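Side-chain contacts in endoglucanase (Clostridium thermocellum, PDB 2E4T), which cleaves internal beta-1,4-glucosidic bonds in cellulose and probably xyloglucan, this chain being the family 44 glycoside hydrolase domain of a longer enzyme: residues N31-L34 / A40-F43; V202-L207 / G248-G253; Y164-Y169 / K220-A225; D278-H283 / P340-S345. All blocks are in the same frame, centred on the assembly; numbering follows the deposited sequence.

Contact 1: residues N31-L34 / A40-F43; sequences NQEL and AKRF
Where the TIM-like barrel closes, between its first strand, 26-30, and its second, 40-43, the loop leaving the first strand lays N31 beside R42 of the second. The two side chains run alongside each other in the same direction, and OD1 of N31 accepts from NH1 of R42 over 2.8 Å in a nearly straight bond (167° at the hydrogen). The oxygen lies in the guanidinium plane, at its edge, whereas the donor is tilted 32° from the carbonyl plane; the two flat groups stand almost perpendicular. R42 leaves the backbone with CG anti to N (chi1 171°) and stays extended as far as NE, which carries its methylenes past the same oxygen, CD standing 3.2 Å from N31 OD1. An asparagine suits the place because its ND2 donates to the carbonyls of F391 and T358, consistent with OD1 being the end turned to the arginine. R42 is gripped further by E359 and N185. K41 instead curls back, bent at chi2, chi3 and chi4, and brings CE to 3.5 Å from Q32 O; its NZ reaches N31 O through a water 2.7 Å from NZ that donates to that carbonyl. Such a buried network of arginine, amide and carboxylate, strung between strands, is characteristic of the polar interior at the C-terminal ends of strands in a glycosidase TIM barrel.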
loop_
_atom_site.group_PDB
_atom_site.type_symbol
_atom_site.label_atom_id
_atom_site.label_comp_id
_atom_site.label_asym_id
_atom_site.label_seq_id
_atom_site.Cartn_x
_atom_site.Cartn_y
_atom_site.Cartn_z
ATOM N N ASN A 31 1.593 -2.015 -6.975
ATOM C CA ASN A 31 2.355 -3.259 -7.099
ATOM C C ASN A 31 2.589 -3.655 -8.553
ATOM O O ASN A 31 3.656 -4.194 -8.880
ATOM C CB ASN A 31 1.648 -4.414 -6.409
ATOM C CG ASN A 31 1.682 -4.328 -4.902
ATOM O OD1 ASN A 31 2.610 -4.862 -4.262
ATOM N ND2 ASN A 31 0.653 -3.738 -4.278
ATOM N N GLN A 32 1.575 -3.455 -9.413
ATOM C CA GLN A 32 1.623 -3.832 -10.814
ATOM C C GLN A 32 1.982 -2.618 -11.671
ATOM O O GLN A 32 2.066 -1.471 -11.215
ATOM C CB GLN A 32 0.260 -4.419 -11.270
ATOM C CG GLN A 32 0.021 -5.841 -10.779
ATOM C CD GLN A 32 -0.063 -5.977 -9.281
ATOM O OE1 GLN A 32 -0.819 -5.284 -8.593
ATOM N NE2 GLN A 32 0.730 -6.921 -8.739
ATOM N N GLU A 33 2.177 -2.879 -12.976
ATOM C CA GLU A 33 2.482 -1.835 -13.960
ATOM C C GLU A 33 1.153 -1.236 -14.419
ATOM O O GLU A 33 0.396 -1.859 -15.179
ATOM C CB GLU A 33 3.268 -2.419 -15.134
ATOM C CG GLU A 33 4.652 -2.896 -14.682
ATOM C CD GLU A 33 5.503 -3.561 -15.743
ATOM O OE1 GLU A 33 4.969 -4.135 -16.724
ATOM O OE2 GLU A 33 6.768 -3.527 -15.591
ATOM N N LEU A 34 0.855 -0.025 -13.936
ATOM C CA LEU A 34 -0.413 0.645 -14.192
ATOM C C LEU A 34 -0.290 1.741 -15.242
ATOM O O LEU A 34 0.750 2.359 -15.428
ATOM C CB LEU A 34 -0.960 1.282 -12.923
ATOM C CG LEU A 34 -1.324 0.334 -11.784
ATOM C CD1 LEU A 34 -1.960 1.147 -10.629
ATOM C CD2 LEU A 34 -2.247 -0.772 -12.241
ATOM N N ALA A 40 5.118 5.173 -5.765
ATOM C CA ALA A 40 5.858 4.097 -5.109
ATOM C C ALA A 40 5.566 2.823 -5.936
ATOM O O ALA A 40 4.500 2.665 -6.515
ATOM C CB ALA A 40 5.425 3.889 -3.639
ATOM N N LYS A 41 6.589 1.940 -5.952
ATOM C CA LYS A 41 6.440 0.620 -6.551
ATOM C C LYS A 41 6.886 -0.422 -5.537
ATOM O O LYS A 41 7.995 -0.333 -4.996
ATOM C CB LYS A 41 7.284 0.486 -7.833
ATOM C CG LYS A 41 6.683 1.169 -9.037
ATOM C CD LYS A 41 5.286 0.670 -9.446
ATOM C CE LYS A 41 5.158 -0.818 -9.682
ATOM N NZ LYS A 41 5.972 -1.301 -10.851
ATOM N N ARG A 42 6.023 -1.424 -5.323
ATOM C CA ARG A 42 6.335 -2.555 -4.448
ATOM C C ARG A 42 6.520 -3.819 -5.278
ATOM O O ARG A 42 5.659 -4.164 -6.088
ATOM C CB ARG A 42 5.182 -2.780 -3.456
ATOM C CG ARG A 42 5.329 -4.081 -2.647
ATOM C CD ARG A 42 4.272 -4.121 -1.574
ATOM N NE ARG A 42 4.268 -5.317 -0.744
ATOM C CZ ARG A 42 3.453 -6.354 -0.880
ATOM N NH1 ARG A 42 2.679 -6.498 -1.942
ATOM N NH2 ARG A 42 3.442 -7.242 0.139
ATOM N N PHE A 43 7.680 -4.480 -5.014
ATOM C CA PHE A 43 7.950 -5.836 -5.485
ATOM C C PHE A 43 7.579 -6.758 -4.329
ATOM O O PHE A 43 8.316 -6.804 -3.332
ATOM C CB PHE A 43 9.443 -5.944 -5.834
ATOM C CG PHE A 43 9.903 -7.337 -6.168
ATOM C CD1 PHE A 43 9.597 -7.911 -7.421
ATOM C CD2 PHE A 43 10.674 -8.073 -5.270
ATOM C CE1 PHE A 43 10.029 -9.198 -7.748
ATOM C CE2 PHE A 43 11.160 -9.366 -5.626
ATOM C CZ PHE A 43 10.827 -9.893 -6.850
HETATM O O HOH W 1 5.008 -3.838 -11.206
#

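Contact 2: residues V202-L207 / G248-G253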
loop_
_atom_site.group_PDB
_atom_site.type_symbol
_atom_site.label_atom_id
_atom_site.label_comp_id
_atom_site.label_asym_id
_atom_site.label_seq_id
_atom_site.Cartn_x
_atom_site.Cartn_y
_atom_site.Cartn_z
ATOM N N VAL A 202 2.982 -20.403 11.159
ATOM C CA VAL A 202 4.009 -19.585 11.780
ATOM C C VAL A 202 3.670 -19.245 13.213
ATOM O O VAL A 202 2.512 -18.908 13.568
ATOM C CB VAL A 202 4.261 -18.305 10.954
ATOM C CG1 VAL A 202 3.080 -17.332 11.029
ATOM C CG2 VAL A 202 5.579 -17.663 11.319
ATOM N N THR A 203 4.667 -19.290 14.093
ATOM C CA THR A 203 4.500 -18.838 15.460
ATOM C C THR A 203 4.815 -17.348 15.586
ATOM O O THR A 203 5.616 -16.786 14.808
ATOM C CB THR A 203 5.374 -19.675 16.432
ATOM O OG1 THR A 203 6.740 -19.458 16.100
ATOM C CG2 THR A 203 5.009 -21.145 16.399
ATOM N N ALA A 204 4.193 -16.724 16.573
ATOM C CA ALA A 204 4.557 -15.351 16.888
ATOM C C ALA A 204 6.065 -15.241 17.227
ATOM O O ALA A 204 6.739 -14.296 16.791
ATOM C CB ALA A 204 3.693 -14.849 18.040
ATOM N N LYS A 205 6.577 -16.204 17.993
ATOM C CA LYS A 205 7.999 -16.157 18.358
ATOM C C LYS A 205 8.892 -16.263 17.112
ATOM O O LYS A 205 9.888 -15.520 17.014
ATOM C CB LYS A 205 8.352 -17.269 19.340
ATOM C CG LYS A 205 7.828 -16.999 20.745
ATOM C CD LYS A 205 8.279 -18.078 21.739
ATOM C CE LYS A 205 7.901 -19.515 21.400
ATOM N NZ LYS A 205 6.428 -19.721 21.300
ATOM N N GLU A 206 8.590 -17.162 16.178
ATOM C CA GLU A 206 9.432 -17.279 14.997
ATOM C C GLU A 206 9.375 -15.968 14.199
ATOM O O GLU A 206 10.398 -15.505 13.679
ATOM C CB GLU A 206 8.965 -18.457 14.110
ATOM C CG GLU A 206 9.731 -18.545 12.794
ATOM C CD GLU A 206 9.370 -19.642 11.818
ATOM O OE1 GLU A 206 9.296 -20.822 12.205
ATOM O OE2 GLU A 206 9.069 -19.275 10.670
ATOM N N LEU A 207 8.159 -15.411 14.036
ATOM C CA LEU A 207 8.066 -14.204 13.209
ATOM C C LEU A 207 8.901 -13.073 13.808
ATOM O O LEU A 207 9.607 -12.359 13.061
ATOM C CB LEU A 207 6.592 -13.809 13.019
ATOM C CG LEU A 207 6.390 -12.643 12.075
ATOM C CD1 LEU A 207 7.028 -12.863 10.708
ATOM C CD2 LEU A 207 4.890 -12.411 11.917
ATOM N N GLY A 248 -1.758 -18.092 22.427
ATOM C CA GLY A 248 -2.360 -18.163 23.772
ATOM C C GLY A 248 -1.377 -17.801 24.860
ATOM O O GLY A 248 -1.791 -17.367 25.946
ATOM N N THR A 249 -0.083 -18.065 24.651
ATOM C CA THR A 249 0.941 -17.693 25.608
ATOM C C THR A 249 1.556 -16.353 25.250
ATOM O O THR A 249 1.623 -15.435 26.089
ATOM C CB THR A 249 2.016 -18.776 25.731
ATOM O OG1 THR A 249 2.432 -19.211 24.455
ATOM C CG2 THR A 249 1.448 -19.962 26.500
ATOM N N GLU A 250 1.989 -16.179 23.987
ATOM C CA GLU A 250 2.664 -14.942 23.645
ATOM C C GLU A 250 1.742 -13.725 23.720
ATOM O O GLU A 250 2.198 -12.622 23.998
ATOM C CB GLU A 250 3.231 -15.060 22.224
ATOM C CG GLU A 250 4.382 -16.031 22.115
ATOM C CD GLU A 250 5.515 -15.620 23.044
ATOM O OE1 GLU A 250 6.084 -14.528 22.879
ATOM O OE2 GLU A 250 5.819 -16.419 23.978
ATOM N N GLY A 251 0.454 -13.924 23.432
ATOM C CA GLY A 251 -0.483 -12.803 23.393
ATOM C C GLY A 251 -1.083 -12.418 24.715
ATOM O O GLY A 251 -1.915 -11.513 24.755
ATOM N N GLU A 252 -0.644 -13.030 25.802
ATOM C CA GLU A 252 -1.199 -12.675 27.120
ATOM C C GLU A 252 -0.950 -11.191 27.380
ATOM O O GLU A 252 0.207 -10.704 27.313
ATOM C CB GLU A 252 -0.545 -13.526 28.223
ATOM C CG GLU A 252 -1.171 -13.200 29.586
ATOM C CD GLU A 252 -0.687 -14.046 30.707
ATOM O OE1 GLU A 252 0.249 -14.839 30.552
ATOM O OE2 GLU A 252 -1.229 -13.886 31.809
ATOM N N GLY A 253 -2.034 -10.446 27.699
ATOM C CA GLY A 253 -1.913 -9.016 27.978
ATOM C C GLY A 253 -1.943 -8.111 26.755
ATOM O O GLY A 253 -1.852 -6.870 26.901
HETATM O O HOH W 2 5.214 -19.033 23.846
#
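NZ of K205 has two partners: D246, by a salt bridge, and a water 2.9 Å from NZ. That water donates to OE2 of E250 over 2.7 Å and so bridges the ammonium and the carboxylate, whose own charged atoms, K205 NZ and E250 OE2, stand 4.3 Å apart, beyond a salt bridge. T249 OG1 also meets the water, a doubtful link because this side chain has two conformers. The direct touch is made by carbon. The two chains cross at about a right angle, and CG of K205 rests 3.5 Å from the carboxylate carbon CD of E250. A bend at chi2 (-58°) folds the glutamate so that its carboxylate lies against the lysine methylenes; its other oxygen, OE1, is held by the hydroxyl of Y260, which helps fix the rotation of the group. Long, flexible residues with polar ends suit this partly solvent-exposed edge. Deeper in, A204 points its methyl at E250, CB to CB 4.2 Å, and its small size lets the two backbones come near. D246 serves twice, its second oxygen accepting from the backbone N of A204 and giving the helix start an additional partner from a distant part of the chain. One residue earlier, T203 OG1 accepts from E206 N over 2.9 Å. This threonine N-cap is a classic way to begin a helix, here helix 204-221 on the outside of the barrel.

Contact 3: residues Y164-Y169 / K220-A225; sequences YLVNKY and KVDPYA
V166 meets the other segment through one methyl, CG2, which lies 3.9 Å from OD2 of D222. The same methyl of V166 stands 4.3 Å from CG1 of V221. With CG1 anti to the backbone N (chi1 171°), the CG2 branch is the one turned across the gap, and the beta-branched valine brings a methyl there directly from the backbone, with only chi1 to set. V221 also packs against D159, V162 and N163 of helix 158-169. These are neighbouring outer helices of the TIM-like barrel, following its third and fourth strands, and the touch comes where helix 204-221 ends and the chain turns back toward strand 226-232. D222 shapes that turn. Its OD1 accepts from Y224 N over 2.9 Å, the donor sitting 35° out of the carboxylate plane, which makes an Asx turn; around it runs a type I beta turn, closed by A225 N bonding to D222 O at 3.2 Å. P223 suits the second position of such a turn, because its ring holds phi near -64°. The OD2 that touches the valine accepts from A172 N, in the loop beyond helix 158-169, so the buried carboxylate has a partner for each oxygen.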
loop_
_atom_site.group_PDB
_atom_site.type_symbol
_atom_site.label_atom_id
_atom_site.label_comp_id
_atom_site.label_asym_id
_atom_site.label_seq_id
_atom_site.Cartn_x
_atom_site.Cartn_y
_atom_site.Cartn_z
ATOM N N TYR A 164 24.411 -6.193 -3.024
ATOM C CA TYR A 164 24.444 -6.101 -4.480
ATOM C C TYR A 164 23.644 -4.880 -4.960
ATOM O O TYR A 164 24.085 -4.119 -5.860
ATOM C CB TYR A 164 23.902 -7.408 -5.070
ATOM C CG TYR A 164 23.941 -7.458 -6.571
ATOM C CD1 TYR A 164 25.004 -8.105 -7.195
ATOM C CD2 TYR A 164 22.924 -6.923 -7.375
ATOM C CE1 TYR A 164 25.099 -8.181 -8.584
ATOM C CE2 TYR A 164 23.035 -7.010 -8.768
ATOM C CZ TYR A 164 24.138 -7.623 -9.369
ATOM O OH TYR A 164 24.171 -7.664 -10.757
ATOM N N LEU A 165 22.473 -4.700 -4.371
ATOM C CA LEU A 165 21.592 -3.574 -4.740
ATOM C C LEU A 165 22.240 -2.218 -4.359
ATOM O O LEU A 165 22.213 -1.271 -5.159
ATOM C CB LEU A 165 20.236 -3.735 -4.080
ATOM C CG LEU A 165 19.468 -4.961 -4.558
ATOM C CD1 LEU A 165 18.194 -5.126 -3.702
ATOM C CD2 LEU A 165 19.115 -4.936 -6.019
ATOM N N VAL A 166 22.777 -2.128 -3.143
ATOM C CA VAL A 166 23.413 -0.884 -2.700
ATOM C C VAL A 166 24.644 -0.579 -3.553
ATOM O O VAL A 166 24.897 0.591 -3.901
ATOM C CB VAL A 166 23.795 -0.984 -1.209
ATOM C CG1 VAL A 166 24.654 0.180 -0.751
ATOM C CG2 VAL A 166 22.517 -1.060 -0.389
ATOM N N ASN A 167 25.422 -1.600 -3.919
ATOM C CA ASN A 167 26.541 -1.402 -4.819
ATOM C C ASN A 167 26.091 -0.795 -6.148
ATOM O O ASN A 167 26.759 0.086 -6.706
ATOM C CB ASN A 167 27.255 -2.738 -5.024
ATOM C CG ASN A 167 28.426 -2.597 -5.976
ATOM O OD1 ASN A 167 28.274 -2.936 -7.175
ATOM N ND2 ASN A 167 29.499 -2.016 -5.533
ATOM N N LYS A 168 24.965 -1.287 -6.676
ATOM C CA LYS A 168 24.496 -0.824 -7.977
ATOM C C LYS A 168 23.888 0.575 -7.918
ATOM O O LYS A 168 24.104 1.374 -8.822
ATOM C CB LYS A 168 23.508 -1.822 -8.551
ATOM C CG LYS A 168 23.027 -1.445 -9.933
ATOM C CD LYS A 168 22.215 -2.569 -10.584
ATOM C CE LYS A 168 21.595 -2.144 -11.946
ATOM N NZ LYS A 168 21.057 -0.794 -11.875
ATOM N N TYR A 169 23.052 0.825 -6.901
ATOM C CA TYR A 169 22.166 1.984 -6.902
ATOM C C TYR A 169 22.540 3.056 -5.901
ATOM O O TYR A 169 21.896 4.126 -5.909
ATOM C CB TYR A 169 20.718 1.544 -6.641
ATOM C CG TYR A 169 20.146 0.714 -7.750
ATOM C CD1 TYR A 169 19.966 1.244 -9.000
ATOM C CD2 TYR A 169 19.798 -0.614 -7.530
ATOM C CE1 TYR A 169 19.409 0.493 -10.040
ATOM C CE2 TYR A 169 19.221 -1.367 -8.520
ATOM C CZ TYR A 169 19.058 -0.825 -9.790
ATOM O OH TYR A 169 18.456 -1.615 -10.753
ATOM N N LYS A 220 22.936 -3.347 8.752
ATOM C CA LYS A 220 24.398 -3.320 8.728
ATOM C C LYS A 220 24.927 -2.951 7.344
ATOM O O LYS A 220 26.006 -2.332 7.223
ATOM C CB LYS A 220 24.950 -4.653 9.177
ATOM C CG LYS A 220 24.921 -4.841 10.640
ATOM C CD LYS A 220 25.876 -5.836 11.146
ATOM C CE LYS A 220 25.216 -7.166 11.252
ATOM N NZ LYS A 220 26.222 -8.170 11.788
ATOM N N VAL A 221 24.191 -3.314 6.287
ATOM C CA VAL A 221 24.615 -2.998 4.914
ATOM C C VAL A 221 24.139 -1.596 4.521
ATOM O O VAL A 221 24.892 -0.828 3.905
ATOM C CB VAL A 221 24.052 -4.039 3.914
ATOM C CG1 VAL A 221 24.425 -3.690 2.493
ATOM C CG2 VAL A 221 24.561 -5.431 4.307
ATOM N N ASP A 222 22.874 -1.274 4.834
ATOM C CA ASP A 222 22.271 0.004 4.475
ATOM C C ASP A 222 21.573 0.558 5.697
ATOM O O ASP A 222 20.396 0.264 5.946
ATOM C CB ASP A 222 21.291 -0.098 3.312
ATOM C CG ASP A 222 20.856 1.259 2.830
ATOM O OD1 ASP A 222 21.071 2.268 3.573
ATOM O OD2 ASP A 222 20.281 1.328 1.707
ATOM N N PRO A 223 22.284 1.368 6.497
ATOM C CA PRO A 223 21.686 1.904 7.713
ATOM C C PRO A 223 20.503 2.813 7.446
ATOM O O PRO A 223 19.786 3.162 8.421
ATOM C CB PRO A 223 22.838 2.699 8.366
ATOM C CG PRO A 223 24.092 2.247 7.682
ATOM C CD PRO A 223 23.709 1.729 6.350
ATOM N N TYR A 224 20.339 3.269 6.203
ATOM C CA TYR A 224 19.294 4.233 5.870
ATOM C C TYR A 224 18.048 3.544 5.332
ATOM O O TYR A 224 17.007 4.212 5.130
ATOM C CB TYR A 224 19.819 5.216 4.790
ATOM C CG TYR A 224 21.085 5.861 5.280
ATOM C CD1 TYR A 224 21.078 6.857 6.222
ATOM C CD2 TYR A 224 22.317 5.427 4.819
ATOM C CE1 TYR A 224 22.305 7.392 6.702
ATOM C CE2 TYR A 224 23.543 5.948 5.253
ATOM C CZ TYR A 224 23.519 6.905 6.221
ATOM O OH TYR A 224 24.695 7.450 6.692
ATOM N N ALA A 225 18.108 2.243 5.059
ATOM C CA ALA A 225 16.955 1.555 4.466
ATOM C C ALA A 225 15.857 1.382 5.511
ATOM O O ALA A 225 16.145 1.123 6.691
ATOM C CB ALA A 225 17.413 0.201 3.931
#

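Contact 4: residues D278-H283 / P340-S345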
loop_
_atom_site.group_PDB
_atom_site.type_symbol
_atom_site.label_atom_id
_atom_site.label_comp_id
_atom_site.label_asym_id
_atom_site.label_seq_id
_atom_site.Cartn_x
_atom_site.Cartn_y
_atom_site.Cartn_z
ATOM N N ASP A 278 10.711 0.174 10.765
ATOM C CA ASP A 278 10.406 1.538 10.349
ATOM C C ASP A 278 8.930 1.732 10.026
ATOM O O ASP A 278 8.381 2.827 10.279
ATOM C CB ASP A 278 11.262 1.934 9.158
ATOM C CG ASP A 278 12.718 1.957 9.543
ATOM O OD1 ASP A 278 13.141 2.982 10.150
ATOM O OD2 ASP A 278 13.420 0.952 9.276
ATOM N N VAL A 279 8.303 0.710 9.446
ATOM C CA VAL A 279 6.970 0.851 8.901
ATOM C C VAL A 279 6.155 -0.407 9.222
ATOM O O VAL A 279 6.531 -1.509 8.830
ATOM C CB VAL A 279 6.984 1.069 7.375
ATOM C CG1 VAL A 279 5.599 1.450 6.907
ATOM C CG2 VAL A 279 8.008 2.122 6.960
ATOM N N LEU A 280 5.058 -0.216 9.960
ATOM C CA LEU A 280 4.053 -1.262 10.163
ATOM C C LEU A 280 3.287 -1.405 8.848
ATOM O O LEU A 280 2.739 -0.430 8.351
ATOM C CB LEU A 280 3.120 -0.852 11.305
ATOM C CG LEU A 280 2.030 -1.868 11.619
ATOM C CD1 LEU A 280 2.627 -3.126 12.255
ATOM C CD2 LEU A 280 0.991 -1.260 12.565
ATOM N N ASP A 281 3.291 -2.629 8.307
ATOM C CA ASP A 281 2.854 -2.895 6.918
ATOM C C ASP A 281 1.762 -3.942 6.948
ATOM O O ASP A 281 1.979 -5.068 7.474
ATOM C CB ASP A 281 4.135 -3.487 6.208
ATOM C CG ASP A 281 3.916 -3.982 4.819
ATOM O OD1 ASP A 281 2.748 -4.264 4.453
ATOM O OD2 ASP A 281 4.940 -4.049 4.086
ATOM N N VAL A 282 0.577 -3.584 6.447
ATOM C CA VAL A 282 -0.525 -4.516 6.410
ATOM C C VAL A 282 -1.191 -4.462 5.010
ATOM O O VAL A 282 -1.051 -3.493 4.253
ATOM C CB VAL A 282 -1.591 -4.245 7.497
ATOM C CG1 VAL A 282 -0.997 -4.412 8.895
ATOM C CG2 VAL A 282 -2.212 -2.832 7.316
ATOM N N HIS A 283 -1.932 -5.544 4.728
ATOM C CA HIS A 283 -2.767 -5.638 3.536
ATOM C C HIS A 283 -4.215 -5.505 3.990
ATOM O O HIS A 283 -4.619 -6.095 5.003
ATOM C CB HIS A 283 -2.581 -6.977 2.845
ATOM C CG HIS A 283 -1.176 -7.201 2.407
ATOM N ND1 HIS A 283 -0.136 -6.314 2.380
ATOM C CD2 HIS A 283 -0.661 -8.385 1.935
ATOM C CE1 HIS A 283 0.955 -6.953 1.885
ATOM N NE2 HIS A 283 0.649 -8.218 1.629
ATOM N N PRO A 340 -7.302 4.566 12.653
ATOM C CA PRO A 340 -7.022 5.099 14.010
ATOM C C PRO A 340 -6.645 4.004 14.987
ATOM O O PRO A 340 -5.833 4.247 15.889
ATOM C CB PRO A 340 -8.375 5.826 14.364
ATOM C CG PRO A 340 -8.895 6.267 13.012
ATOM C CD PRO A 340 -8.617 5.047 12.135
ATOM N N ASN A 341 -7.224 2.799 14.856
ATOM C CA ASN A 341 -6.815 1.705 15.749
ATOM C C ASN A 341 -5.340 1.321 15.527
ATOM O O ASN A 341 -4.598 1.104 16.501
ATOM C CB ASN A 341 -7.761 0.513 15.661
ATOM C CG ASN A 341 -8.934 0.704 16.585
ATOM O OD1 ASN A 341 -8.883 0.258 17.739
ATOM N ND2 ASN A 341 -9.973 1.389 16.160
ATOM N N LEU A 342 -4.924 1.206 14.255
ATOM C CA LEU A 342 -3.519 0.881 13.982
ATOM C C LEU A 342 -2.610 2.006 14.505
ATOM O O LEU A 342 -1.548 1.752 15.099
ATOM C CB LEU A 342 -3.312 0.652 12.483
ATOM C CG LEU A 342 -3.991 -0.605 11.942
ATOM C CD1 LEU A 342 -4.019 -0.583 10.405
ATOM C CD2 LEU A 342 -3.271 -1.887 12.448
ATOM N N LEU A 343 -2.996 3.265 14.224
ATOM C CA LEU A 343 -2.164 4.399 14.631
ATOM C C LEU A 343 -2.099 4.522 16.182
ATOM O O LEU A 343 -1.047 4.884 16.723
ATOM C CB LEU A 343 -2.667 5.685 14.005
ATOM C CG LEU A 343 -2.479 5.730 12.483
ATOM C CD1 LEU A 343 -3.340 6.837 11.893
ATOM C CD2 LEU A 343 -1.017 5.913 12.090
ATOM N N ASP A 344 -3.211 4.227 16.848
ATOM C CA ASP A 344 -3.238 4.242 18.327
ATOM C C ASP A 344 -2.324 3.171 18.882
ATOM O O ASP A 344 -1.614 3.369 19.877
ATOM C CB ASP A 344 -4.666 4.047 18.810
ATOM C CG ASP A 344 -4.823 3.833 20.320
ATOM O OD1 ASP A 344 -4.749 4.839 20.980
ATOM O OD2 ASP A 344 -5.036 2.703 20.834
ATOM N N SER A 345 -2.296 1.989 18.244
ATOM C CA SER A 345 -1.360 0.960 18.650
ATOM C C SER A 345 0.079 1.383 18.482
ATOM O O SER A 345 0.915 1.126 19.368
ATOM C CB SER A 345 -1.665 -0.341 17.878
ATOM O OG SER A 345 -2.833 -0.941 18.368
#
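Purely apolar packing of a helix on a strand joins L342 to L280 and V282, in the layer between the parallel barrel and the helices around it. L342, on helix 338-349, points at strand 279-284 and divides its two methyls between two residues: CD2 lies 4.3 Å from CD2 of L280, and CD1 lies 4.2 Å from CG2 of V282. L280 and V282, two apart on the strand, both present their side chains to its outer side. In L280, chi1 (-180°) sets CG anti to the backbone N and chi2 (70°) sets CD2 anti to CA, carrying that methyl to the helix, while the shorter V282 is reached by the other branch of L342. This suits the beta-alpha-beta crossover of a TIM barrel: after strand 279-284 and a long excursion, the chain passes through helix 338-349 and returns in the adjacent parallel strand 354-360. Branched aliphatic residues fit because they bring no polar atom to satisfy, and side chains alone bridge the 8.7 Å between the CA atoms of L280 and L342. Helix 257-272 borders the patch, with Y261 against L280 and I258 against L342. On the strand's inner side, by contrast, D281 bonds to T358 and H283 to N185.

How the contacts relate
Contacts 1 and 4 are buried, contact 1 at the strand ends of the barrel and contact 4 between barrel and helices, whereas contacts 2 and 3 lie farther out and are partly buried. Contacts 2 and 3 use the same helix, 204-221: the first near its start, with charges and water, the second at its end, with valine methyls and a turn-forming aspartate; their centres are about 32 Å apart. Contacts 1 and 4 draw on the same eight-stranded sheet, the N31-R42 pair polar and inward, contact 4 aliphatic and outward. They meet where R42 and H283 share N185 as a hydrogen-bonding partner. Contact 3 also reaches contact 4, through A225 and D278.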